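PDB 4H05: aminoglycoside-O-phosphotransferase VIII from Streptomyces rimosus, which probably transfers phosphate from ATP to the 3'-hydroxyl of aminoglycoside antibiotics, thereby conferring resistance. Local coordinates for residues 63-73 and 122-133. Numbering follows the deposited sequence.
Sequences ERLVWLAEVGI and SLHALDWERCPF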
ATOM      1  N   GLU A  63     -12.333   6.083   4.330  1.00 23.47           N
ATOM      2  CA  GLU A  63     -13.027   6.756   3.220  1.00 25.16           C
ATOM      3  C   GLU A  63     -12.640   6.146   1.940  1.00 24.72           C
ATOM      4  O   GLU A  63     -13.478   5.934   1.114  1.00 23.02           O
ATOM      5  CB  GLU A  63     -12.603   8.228   3.117  1.00 28.54           C
ATOM      6  CG  GLU A  63     -13.301   9.030   4.184  1.00 30.62           C
ATOM      7  CD  GLU A  63     -12.935  10.506   4.217  1.00 29.29           C
ATOM      8  OE1 GLU A  63     -11.947  10.914   3.591  1.00 26.43           O
ATOM      9  OE2 GLU A  63     -13.738  11.240   4.846  1.00 29.84           O
ATOM     10  N   ARG A  64     -11.349   5.807   1.817  1.00 24.29           N
ATOM     11  CA  ARG A  64     -10.857   5.207   0.591  1.00 26.01           C
ATOM     12  C   ARG A  64     -11.372   3.825   0.390  1.00 23.63           C
ATOM     13  O   ARG A  64     -11.729   3.392  -0.749  1.00 25.20           O
ATOM     14  CB  ARG A  64      -9.333   5.221   0.529  1.00 26.11           C
ATOM     15  CG  ARG A  64      -8.809   6.623   0.250  1.00 29.04           C
ATOM     16  CD  ARG A  64      -7.370   6.863   0.613  1.00 26.20           C
ATOM     17  NE  ARG A  64      -6.876   8.176   0.209  1.00 25.88           N
ATOM     18  CZ  ARG A  64      -7.275   9.314   0.783  1.00 27.54           C
ATOM     19  NH1 ARG A  64      -8.205   9.333   1.730  1.00 26.65           N
ATOM     20  NH2 ARG A  64      -6.772  10.455   0.378  1.00 26.06           N
ATOM     21  N   LEU A  65     -11.352   3.087   1.471  1.00 23.09           N
ATOM     22  CA  LEU A  65     -11.839   1.689   1.433  1.00 23.33           C
ATOM     23  C   LEU A  65     -13.333   1.532   0.977  1.00 23.09           C
ATOM     24  O   LEU A  65     -13.756   0.556   0.251  1.00 23.97           O
ATOM     25  CB  LEU A  65     -11.623   1.103   2.840  1.00 22.19           C
ATOM     26  CG  LEU A  65     -10.664  -0.038   3.228  1.00 21.31           C
ATOM     27  CD1 LEU A  65      -9.547  -0.434   2.392  1.00 20.47           C
ATOM     28  CD2 LEU A  65     -10.128   0.091   4.630  1.00 22.54           C
ATOM     29  N   VAL A  66     -14.155   2.412   1.486  1.00 21.56           N
ATOM     30  CA  VAL A  66     -15.576   2.438   1.217  1.00 20.14           C
ATOM     31  C   VAL A  66     -15.806   2.813  -0.218  1.00 21.30           C
ATOM     32  O   VAL A  66     -16.674   2.268  -0.897  1.00 21.01           O
ATOM     33  CB  VAL A  66     -16.242   3.514   2.151  1.00 24.20           C
ATOM     34  CG1 VAL A  66     -17.624   3.821   1.679  1.00 23.47           C
ATOM     35  CG2 VAL A  66     -16.301   3.090   3.646  1.00 21.30           C
ATOM     36  N   TRP A  67     -15.035   3.793  -0.708  1.00 22.76           N
ATOM     37  CA  TRP A  67     -15.217   4.179  -2.084  1.00 24.49           C
ATOM     38  C   TRP A  67     -14.748   3.095  -3.021  1.00 25.80           C
ATOM     39  O   TRP A  67     -15.470   2.722  -3.956  1.00 26.80           O
ATOM     40  CB  TRP A  67     -14.558   5.497  -2.356  1.00 24.59           C
ATOM     41  CG  TRP A  67     -14.588   5.887  -3.758  1.00 21.30           C
ATOM     42  CD1 TRP A  67     -15.619   6.541  -4.430  1.00 23.71           C
ATOM     43  CD2 TRP A  67     -13.558   5.647  -4.751  1.00 23.36           C
ATOM     44  NE1 TRP A  67     -15.276   6.794  -5.711  1.00 22.92           N
ATOM     45  CE2 TRP A  67     -14.064   6.242  -6.002  1.00 26.06           C
ATOM     46  CE3 TRP A  67     -12.320   5.034  -4.741  1.00 24.22           C
ATOM     47  CZ2 TRP A  67     -13.346   6.195  -7.195  1.00 26.21           C
ATOM     48  CZ3 TRP A  67     -11.579   5.034  -5.924  1.00 28.45           C
ATOM     49  CH2 TRP A  67     -12.103   5.579  -7.147  1.00 26.28           C
ATOM     50  N   LEU A  68     -13.601   2.506  -2.726  1.00 23.72           N
ATOM     51  CA  LEU A  68     -13.161   1.360  -3.485  1.00 22.95           C
ATOM     52  C   LEU A  68     -14.158   0.165  -3.610  1.00 22.26           C
ATOM     53  O   LEU A  68     -14.302  -0.481  -4.663  1.00 22.02           O
ATOM     54  CB  LEU A  68     -11.833   0.902  -2.936  1.00 25.11           C
ATOM     55  CG  LEU A  68     -10.462   1.262  -3.528  1.00 28.14           C
ATOM     56  CD1 LEU A  68     -10.332   2.083  -4.796  1.00 26.24           C
ATOM     57  CD2 LEU A  68      -9.464   1.639  -2.442  1.00 26.26           C
ATOM     58  N   ALA A  69     -14.818  -0.155  -2.551  1.00 23.82           N
ATOM     59  CA  ALA A  69     -15.834  -1.212  -2.561  1.00 26.50           C
ATOM     60  C   ALA A  69     -16.927  -0.756  -3.471  1.00 25.83           C
ATOM     61  O   ALA A  69     -17.438  -1.536  -4.216  1.00 27.30           O
ATOM     62  CB  ALA A  69     -16.429  -1.473  -1.145  1.00 23.00           C
ATOM     63  N   GLU A  70     -17.314   0.523  -3.436  1.00 31.12           N
ATOM     64  CA  GLU A  70     -18.473   0.844  -4.229  1.00 29.44           C
ATOM     65  C   GLU A  70     -18.049   0.765  -5.665  1.00 31.00           C
ATOM     66  O   GLU A  70     -18.793   0.254  -6.467  1.00 27.07           O
ATOM     67  CB  GLU A  70     -19.196   2.138  -3.829  1.00 35.21           C
ATOM     68  CG  GLU A  70     -19.129   3.252  -4.868  1.00 40.47           C
ATOM     69  CD  GLU A  70     -20.306   3.305  -5.807  1.00 40.47           C
ATOM     70  OE1 GLU A  70     -20.136   4.083  -6.783  1.00 57.93           O
ATOM     71  OE2 GLU A  70     -21.394   2.671  -5.577  1.00 38.15           O
ATOM     72  N   VAL A  71     -16.840   1.190  -6.012  1.00 27.52           N
ATOM     73  CA  VAL A  71     -16.508   1.133  -7.415  1.00 27.74           C
ATOM     74  C   VAL A  71     -16.044  -0.221  -7.962  1.00 26.86           C
ATOM     75  O   VAL A  71     -15.757  -0.328  -9.146  1.00 26.35           O
ATOM     76  CB  VAL A  71     -15.568   2.268  -7.825  1.00 25.96           C
ATOM     77  CG1 VAL A  71     -16.327   3.573  -7.502  1.00 29.00           C
ATOM     78  CG2 VAL A  71     -14.175   2.070  -7.189  1.00 24.82           C
ATOM     79  N   GLY A  72     -16.035  -1.237  -7.123  1.00 27.96           N
ATOM     80  CA  GLY A  72     -15.844  -2.592  -7.591  1.00 27.43           C
ATOM     81  C   GLY A  72     -14.460  -3.191  -7.462  1.00 26.49           C
ATOM     82  O   GLY A  72     -14.253  -4.312  -7.955  1.00 27.35           O
ATOM     83  N   ILE A  73     -13.550  -2.536  -6.726  1.00 26.53           N
ATOM     84  CA  ILE A  73     -12.217  -3.151  -6.427  1.00 27.03           C
ATOM     85  C   ILE A  73     -12.387  -4.012  -5.207  1.00 27.00           C
ATOM     86  O   ILE A  73     -13.064  -3.603  -4.299  1.00 26.21           O
ATOM     87  CB  ILE A  73     -11.177  -2.053  -6.119  1.00 28.17           C
ATOM     88  CG1 ILE A  73     -11.032  -1.129  -7.329  1.00 30.58           C
ATOM     89  CG2 ILE A  73      -9.854  -2.648  -5.657  1.00 23.94           C
ATOM     90  CD1 ILE A  73     -10.389  -1.802  -8.571  1.00 28.62           C
ATOM     91  N   SER A 122      -7.266  -3.162 -13.200  1.00 28.79           N
ATOM     92  CA  SER A 122      -8.592  -2.879 -12.840  1.00 28.83           C
ATOM     93  C   SER A 122      -8.632  -1.568 -12.063  1.00 30.85           C
ATOM     94  O   SER A 122      -9.561  -0.780 -12.171  1.00 34.57           O
ATOM     95  CB  SER A 122      -9.114  -4.040 -11.959  1.00 35.98           C
ATOM     96  OG  SER A 122      -9.140  -5.280 -12.655  1.00 39.03           O
ATOM     97  N   LEU A 123      -7.647  -1.355 -11.226  1.00 27.03           N
ATOM     98  CA  LEU A 123      -7.497  -0.090 -10.511  1.00 28.26           C
ATOM     99  C   LEU A 123      -7.290   1.007 -11.586  1.00 26.97           C
ATOM    100  O   LEU A 123      -8.003   2.024 -11.647  1.00 21.79           O
ATOM    101  CB  LEU A 123      -6.267  -0.213  -9.625  1.00 28.58           C
ATOM    102  CG  LEU A 123      -6.074   0.190  -8.183  1.00 33.90           C
ATOM    103  CD1 LEU A 123      -7.332   0.074  -7.315  1.00 33.30           C
ATOM    104  CD2 LEU A 123      -4.854  -0.608  -7.655  1.00 26.34           C
ATOM    105  N   HIS A 124      -6.359   0.775 -12.508  1.00 28.18           N
ATOM    106  CA  HIS A 124      -6.065   1.823 -13.497  1.00 26.33           C
ATOM    107  C   HIS A 124      -7.091   1.966 -14.552  1.00 27.88           C
ATOM    108  O   HIS A 124      -6.947   2.848 -15.319  1.00 27.28           O
ATOM    109  CB  HIS A 124      -4.659   1.749 -14.083  1.00 24.96           C
ATOM    110  CG  HIS A 124      -3.573   1.662 -13.033  1.00 23.87           C
ATOM    111  ND1 HIS A 124      -2.341   1.205 -13.300  1.00 23.55           N
ATOM    112  CD2 HIS A 124      -3.606   1.915 -11.691  1.00 21.80           C
ATOM    113  CE1 HIS A 124      -1.608   1.189 -12.168  1.00 24.47           C
ATOM    114  NE2 HIS A 124      -2.370   1.624 -11.181  1.00 22.26           N
ATOM    115  N   ALA A 125      -8.151   1.132 -14.560  1.00 32.13           N
ATOM    116  CA  ALA A 125      -9.264   1.271 -15.520  1.00 29.94           C
ATOM    117  C   ALA A 125     -10.293   2.180 -15.001  1.00 29.41           C
ATOM    118  O   ALA A 125     -11.161   2.539 -15.736  1.00 30.82           O
ATOM    119  CB  ALA A 125      -9.933  -0.053 -15.814  1.00 27.53           C
ATOM    120  N   LEU A 126     -10.284   2.468 -13.696  1.00 26.82           N
ATOM    121  CA  LEU A 126     -11.236   3.432 -13.164  1.00 25.56           C
ATOM    122  C   LEU A 126     -11.018   4.768 -13.862  1.00 27.50           C
ATOM    123  O   LEU A 126      -9.936   5.094 -14.228  1.00 25.12           O
ATOM    124  CB  LEU A 126     -11.039   3.609 -11.655  1.00 25.89           C
ATOM    125  CG  LEU A 126     -11.572   2.447 -10.891  1.00 25.61           C
ATOM    126  CD1 LEU A 126     -11.010   2.374  -9.485  1.00 27.69           C
ATOM    127  CD2 LEU A 126     -13.081   2.558 -10.925  1.00 24.25           C
ATOM    128  N   ASP A 127     -12.054   5.561 -14.023  1.00 30.16           N
ATOM    129  CA  ASP A 127     -11.889   6.881 -14.570  1.00 28.37           C
ATOM    130  C   ASP A 127     -11.466   7.779 -13.370  1.00 26.44           C
ATOM    131  O   ASP A 127     -12.214   7.986 -12.450  1.00 21.36           O
ATOM    132  CB  ASP A 127     -13.236   7.291 -15.212  1.00 33.56           C
ATOM    133  CG  ASP A 127     -13.248   8.740 -15.735  1.00 37.10           C
ATOM    134  OD1 ASP A 127     -14.257   9.119 -16.353  1.00 39.54           O
ATOM    135  OD2 ASP A 127     -12.274   9.504 -15.526  1.00 41.28           O
ATOM    136  N   TRP A 128     -10.238   8.267 -13.350  1.00 28.92           N
ATOM    137  CA  TRP A 128      -9.780   9.115 -12.241  1.00 26.38           C
ATOM    138  C   TRP A 128     -10.580  10.315 -11.967  1.00 30.30           C
ATOM    139  O   TRP A 128     -10.547  10.799 -10.833  1.00 25.86           O
ATOM    140  CB  TRP A 128      -8.348   9.540 -12.390  1.00 29.08           C
ATOM    141  CG  TRP A 128      -8.044  10.357 -13.608  1.00 31.25           C
ATOM    142  CD1 TRP A 128      -7.625   9.891 -14.873  1.00 31.59           C
ATOM    143  CD2 TRP A 128      -8.171  11.795 -13.741  1.00 31.43           C
ATOM    144  NE1 TRP A 128      -7.422  10.931 -15.733  1.00 35.59           N
ATOM    145  CE2 TRP A 128      -7.716  12.118 -15.117  1.00 35.83           C
ATOM    146  CE3 TRP A 128      -8.543  12.835 -12.883  1.00 32.48           C
ATOM    147  CZ2 TRP A 128      -7.727  13.407 -15.604  1.00 37.69           C
ATOM    148  CZ3 TRP A 128      -8.474  14.162 -13.376  1.00 37.07           C
ATOM    149  CH2 TRP A 128      -8.096  14.434 -14.712  1.00 37.95           C
ATOM    150  N   GLU A 129     -11.351  10.812 -12.944  1.00 32.63           N
ATOM    151  CA  GLU A 129     -12.246  11.948 -12.670  1.00 29.04           C
ATOM    152  C   GLU A 129     -13.400  11.578 -11.781  1.00 32.07           C
ATOM    153  O   GLU A 129     -14.056  12.483 -11.286  1.00 34.15           O
ATOM    154  CB  GLU A 129     -12.793  12.631 -13.955  1.00 34.36           C
ATOM    155  CG  GLU A 129     -11.752  12.908 -15.066  1.00 36.98           C
ATOM    156  CD  GLU A 129     -12.249  13.852 -16.156  1.00 50.38           C
ATOM    157  OE1 GLU A 129     -13.500  14.095 -16.239  1.00 63.12           O
ATOM    158  OE2 GLU A 129     -11.405  14.377 -16.938  1.00 45.37           O
ATOM    159  N   ARG A 130     -13.690  10.295 -11.579  1.00 32.19           N
ATOM    160  CA  ARG A 130     -14.659   9.912 -10.568  1.00 33.21           C
ATOM    161  C   ARG A 130     -14.019   9.855  -9.178  1.00 31.77           C
ATOM    162  O   ARG A 130     -14.713   9.807  -8.187  1.00 30.64           O
ATOM    163  CB  ARG A 130     -15.314   8.547 -10.810  1.00 43.34           C
ATOM    164  CG  ARG A 130     -15.866   8.232 -12.206  1.00 49.39           C
ATOM    165  CD  ARG A 130     -16.270   9.482 -12.986  1.00 56.37           C
ATOM    166  NE  ARG A 130     -17.626   9.309 -13.476  1.00 65.69           N
ATOM    167  CZ  ARG A 130     -17.964   8.537 -14.495  1.00 62.48           C
ATOM    168  NH1 ARG A 130     -17.035   7.875 -15.206  1.00 66.12           N
ATOM    169  NH2 ARG A 130     -19.241   8.453 -14.803  1.00 62.76           N
ATOM    170  N   CYS A 131     -12.703   9.891  -9.081  1.00 31.40           N
ATOM    171  CA  CYS A 131     -12.073   9.468  -7.843  1.00 28.20           C
ATOM    172  C   CYS A 131     -12.008  10.665  -6.943  1.00 27.53           C
ATOM    173  O   CYS A 131     -11.514  11.680  -7.340  1.00 23.42           O
ATOM    174  CB  CYS A 131     -10.654   8.966  -8.117  1.00 27.66           C
ATOM    175  SG  CYS A 131      -9.844   8.477  -6.580  1.00 27.90           S
ATOM    176  N   PRO A 132     -12.490  10.558  -5.709  1.00 27.70           N
ATOM    177  CA  PRO A 132     -12.322  11.776  -4.894  1.00 28.94           C
ATOM    178  C   PRO A 132     -10.924  12.063  -4.360  1.00 27.39           C
ATOM    179  O   PRO A 132     -10.722  13.069  -3.717  1.00 26.29           O
ATOM    180  CB  PRO A 132     -13.266  11.570  -3.684  1.00 27.61           C
ATOM    181  CG  PRO A 132     -14.015  10.315  -3.947  1.00 30.00           C
ATOM    182  CD  PRO A 132     -13.468   9.618  -5.171  1.00 27.53           C
ATOM    183  N   PHE A 133      -9.980  11.164  -4.522  1.00 26.22           N
ATOM    184  CA  PHE A 133      -8.803  11.293  -3.677  1.00 25.65           C
ATOM    185  C   PHE A 133      -7.718  11.684  -4.611  1.00 25.01           C
ATOM    186  O   PHE A 133      -7.657  11.144  -5.667  1.00 25.20           O
ATOM    187  CB  PHE A 133      -8.506   9.991  -2.950  1.00 22.67           C
ATOM    188  CG  PHE A 133      -9.676   9.476  -2.179  1.00 21.00           C
ATOM    189  CD1 PHE A 133     -10.106  10.137  -1.037  1.00 20.59           C
ATOM    190  CD2 PHE A 133     -10.404   8.401  -2.654  1.00 19.85           C
ATOM    191  CE1 PHE A 133     -11.212   9.713  -0.373  1.00 21.35           C
ATOM    192  CE2 PHE A 133     -11.541   7.989  -2.029  1.00 19.01           C
ATOM    193  CZ  PHE A 133     -11.953   8.634  -0.886  1.00 23.23           C
TER
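With CG trans to the backbone N (chi1 174°), Trp-67 swings its indole off helix 54-71 onto 131-133, while Phe-133, its CG beside the backbone N and opposite the carbonyl carbon, turns its ring back against the same helix. In this kinase-like fold the helix packs beside the N-lobe sheet, Leu-65 touching strand 86-93, so the contact joins this N-lobe helix to the largely helical C-lobe. Phe-133 points its edge at the indole face in an offset edge-to-face pair, the planes 80° apart. Pro-132 CD sits over one indole face, 3.4 Å from Trp-67 NE1, a CH-pi contact; Val-71 CG1 covers the opposite face. Cys-131 SG stands obliquely above the six-membered ring of Trp-67, 3.7 Å from Trp-67 CH2, a sulfur-aromatic contact, and accepts a nearly straight hydrogen bond from Phe-133 N, 3.4 Å from N to SG. Arg-64 CG stands almost on the normal of the Phe-133 ring, and its guanidinium, tilted 34° from that ring, lies over the CD1 side; hydrogen bonds from NE to Val-214 O and from NH1 to Gly-60 O hold the group in place. Past the Schellman motif at Gly-72, Ile-73 packs against both Leu-123 and Leu-126, its CD1 3.8 Å from Leu-123 CD1, and Leu-126 CD1 lies 3.9 Å from Val-71 CG2.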